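Local atomic coordinates of aspartate aminotransferase (Leishmania major, PDB entry 4H51), a protein that probably catalyses the pyridoxal phosphate-dependent transfer of the amino group between L-aspartate and 2-oxoglutarate, working as a homodimer. Residues Q376-Q381 and I387-R392. Numbering follows the deposited sequence.
Sequences QCEYCQ and ITVSGR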
loop_
_atom_site.group_PDB
_atom_site.type_symbol
_atom_site.label_atom_id
_atom_site.label_comp_id
_atom_site.label_asym_id
_atom_site.label_seq_id
_atom_site.Cartn_x
_atom_site.Cartn_y
_atom_site.Cartn_z
ATOM N N GLN B 376 -35.504 -1.569 -12.251
ATOM C CA GLN B 376 -35.291 -2.983 -12.585
ATOM C C GLN B 376 -34.115 -3.654 -11.878
ATOM O O GLN B 376 -34.224 -4.824 -11.453
ATOM C CB GLN B 376 -35.165 -3.158 -14.085
ATOM C CG GLN B 376 -36.459 -2.839 -14.779
ATOM C CD GLN B 376 -36.294 -2.725 -16.272
ATOM O OE1 GLN B 376 -35.189 -2.510 -16.771
ATOM N NE2 GLN B 376 -37.391 -2.841 -16.995
ATOM N N CYS B 377 -32.990 -2.955 -11.752
ATOM C CA CYS B 377 -31.857 -3.521 -11.038
ATOM C C CYS B 377 -32.162 -3.645 -9.525
ATOM O O CYS B 377 -31.855 -4.654 -8.902
ATOM C CB CYS B 377 -30.593 -2.705 -11.279
ATOM S SG CYS B 377 -30.096 -2.600 -13.029
ATOM N N GLU B 378 -32.783 -2.615 -8.942
ATOM C CA GLU B 378 -33.232 -2.654 -7.535
ATOM C C GLU B 378 -34.169 -3.840 -7.276
ATOM O O GLU B 378 -34.022 -4.540 -6.264
ATOM C CB GLU B 378 -33.903 -1.303 -7.128
ATOM C CG GLU B 378 -32.848 -0.315 -6.643
ATOM C CD GLU B 378 -33.292 1.139 -6.631
ATOM O OE1 GLU B 378 -34.416 1.433 -7.105
ATOM O OE2 GLU B 378 -32.480 1.973 -6.172
ATOM N N TYR B 379 -35.108 -4.062 -8.189
ATOM C CA TYR B 379 -35.922 -5.222 -8.162
ATOM C C TYR B 379 -35.036 -6.497 -7.985
ATOM O O TYR B 379 -35.180 -7.276 -6.988
ATOM C CB TYR B 379 -36.753 -5.312 -9.459
ATOM C CG TYR B 379 -37.633 -6.520 -9.458
ATOM C CD1 TYR B 379 -38.893 -6.493 -8.840
ATOM C CD2 TYR B 379 -37.212 -7.708 -10.037
ATOM C CE1 TYR B 379 -39.707 -7.620 -8.817
ATOM C CE2 TYR B 379 -38.025 -8.846 -10.020
ATOM C CZ TYR B 379 -39.263 -8.804 -9.397
ATOM O OH TYR B 379 -40.061 -9.938 -9.370
ATOM N N CYS B 380 -34.092 -6.670 -8.921
ATOM C CA CYS B 380 -33.307 -7.886 -8.996
ATOM C C CYS B 380 -32.655 -8.073 -7.631
ATOM O O CYS B 380 -32.615 -9.192 -7.069
ATOM C CB CYS B 380 -32.251 -7.782 -10.126
ATOM S SG CYS B 380 -32.821 -7.942 -11.846
ATOM N N GLN B 381 -32.184 -6.969 -7.073
ATOM C CA GLN B 381 -31.434 -6.980 -5.829
ATOM C C GLN B 381 -32.303 -7.490 -4.674
ATOM O O GLN B 381 -31.841 -8.259 -3.825
ATOM C CB GLN B 381 -30.917 -5.583 -5.493
ATOM C CG GLN B 381 -29.793 -5.109 -6.381
ATOM C CD GLN B 381 -29.492 -3.615 -6.215
ATOM O OE1 GLN B 381 -30.249 -2.890 -5.539
ATOM N NE2 GLN B 381 -28.398 -3.143 -6.843
ATOM N N ILE B 387 -27.059 -7.704 -8.704
ATOM C CA ILE B 387 -26.314 -6.889 -9.672
ATOM C C ILE B 387 -26.256 -5.435 -9.175
ATOM O O ILE B 387 -27.024 -5.054 -8.267
ATOM C CB ILE B 387 -26.971 -6.972 -11.067
ATOM C CG1 ILE B 387 -28.358 -6.362 -11.066
ATOM C CG2 ILE B 387 -27.078 -8.425 -11.515
ATOM C CD1 ILE B 387 -29.022 -6.395 -12.401
ATOM N N THR B 388 -25.403 -4.594 -9.769
ATOM C CA THR B 388 -25.439 -3.184 -9.408
ATOM C C THR B 388 -26.657 -2.441 -9.971
ATOM O O THR B 388 -27.336 -2.873 -10.927
ATOM C CB THR B 388 -24.167 -2.436 -9.827
ATOM O OG1 THR B 388 -24.221 -2.165 -11.260
ATOM C CG2 THR B 388 -22.914 -3.265 -9.466
ATOM N N VAL B 389 -26.909 -1.270 -9.376
ATOM C CA VAL B 389 -27.984 -0.411 -9.810
ATOM C C VAL B 389 -27.810 0.101 -11.258
ATOM O O VAL B 389 -28.765 0.473 -11.906
ATOM C CB VAL B 389 -28.205 0.765 -8.819
ATOM C CG1 VAL B 389 -28.566 0.226 -7.451
ATOM C CG2 VAL B 389 -26.988 1.654 -8.711
ATOM N N SER B 390 -26.584 0.097 -11.752
ATOM C CA SER B 390 -26.296 0.431 -13.171
ATOM C C SER B 390 -26.408 -0.748 -14.157
ATOM O O SER B 390 -26.185 -0.603 -15.367
ATOM C CB SER B 390 -24.905 1.048 -13.267
ATOM O OG SER B 390 -23.899 0.164 -12.758
ATOM N N GLY B 391 -26.746 -1.910 -13.626
ATOM C CA GLY B 391 -26.946 -3.110 -14.416
ATOM C C GLY B 391 -25.702 -3.958 -14.622
ATOM O O GLY B 391 -25.690 -4.821 -15.480
ATOM N N ARG B 392 -24.661 -3.732 -13.832
ATOM C CA ARG B 392 -23.451 -4.546 -13.911
ATOM C C ARG B 392 -23.565 -5.847 -13.158
ATOM O O ARG B 392 -23.920 -5.850 -11.973
ATOM C CB ARG B 392 -22.222 -3.791 -13.345
ATOM C CG ARG B 392 -20.935 -4.455 -13.793
ATOM C CD ARG B 392 -19.661 -3.879 -13.173
ATOM N NE ARG B 392 -19.484 -4.297 -11.780
ATOM C CZ ARG B 392 -18.515 -3.860 -10.960
ATOM N NH1 ARG B 392 -17.631 -2.976 -11.392
ATOM N NH2 ARG B 392 -18.437 -4.320 -9.698
#
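The side chain of Cys377 points toward the beta turn of Thr388-Gly391, and its two atoms meet different parts of that loop. CB lies 3.3 Å from Thr388 O, with Val389 O a little farther away, while SG reaches on to the backbone of Gly391, 3.5 Å from its N. The thiol gets there because it stands beside its own backbone N, anti to the carbonyl carbon (chi1 -60°). One helical turn later, Cys380 SG approaches Ile387 CD1 at 4.1 Å, and Cys377 SG lies 4.0 Å from the same methyl, the two sulfurs coming to it from directions nearly at right angles. The polar link comes from Gln381. Its extended chain carries NE2 to Ile387 O, 2.8 Å away, in a nearly straight hydrogen bond (170° at the hydrogen) that lies in both the amide and the carbonyl plane, a geometry that should help set the rotation of the carboxamide. Val389 CG1 meets the NE2 and OE1 end of this amide rather than lying over its face, 3.4 Å from NE2, the two side chains crossing at a slant. Within the loop, Thr388 OG1 accepts the Arg392 N-H and shares a hydrogen bond with Ser390 OG, bracing the turn. Leu372 also touches both cysteines, and Leu35 of helix 31-41 lies against Gln381. Helix 374-382 thus packs on a type I beta turn in the loop between strands 385-386 and 392-394, in this class I aminotransferase of PLP fold type I.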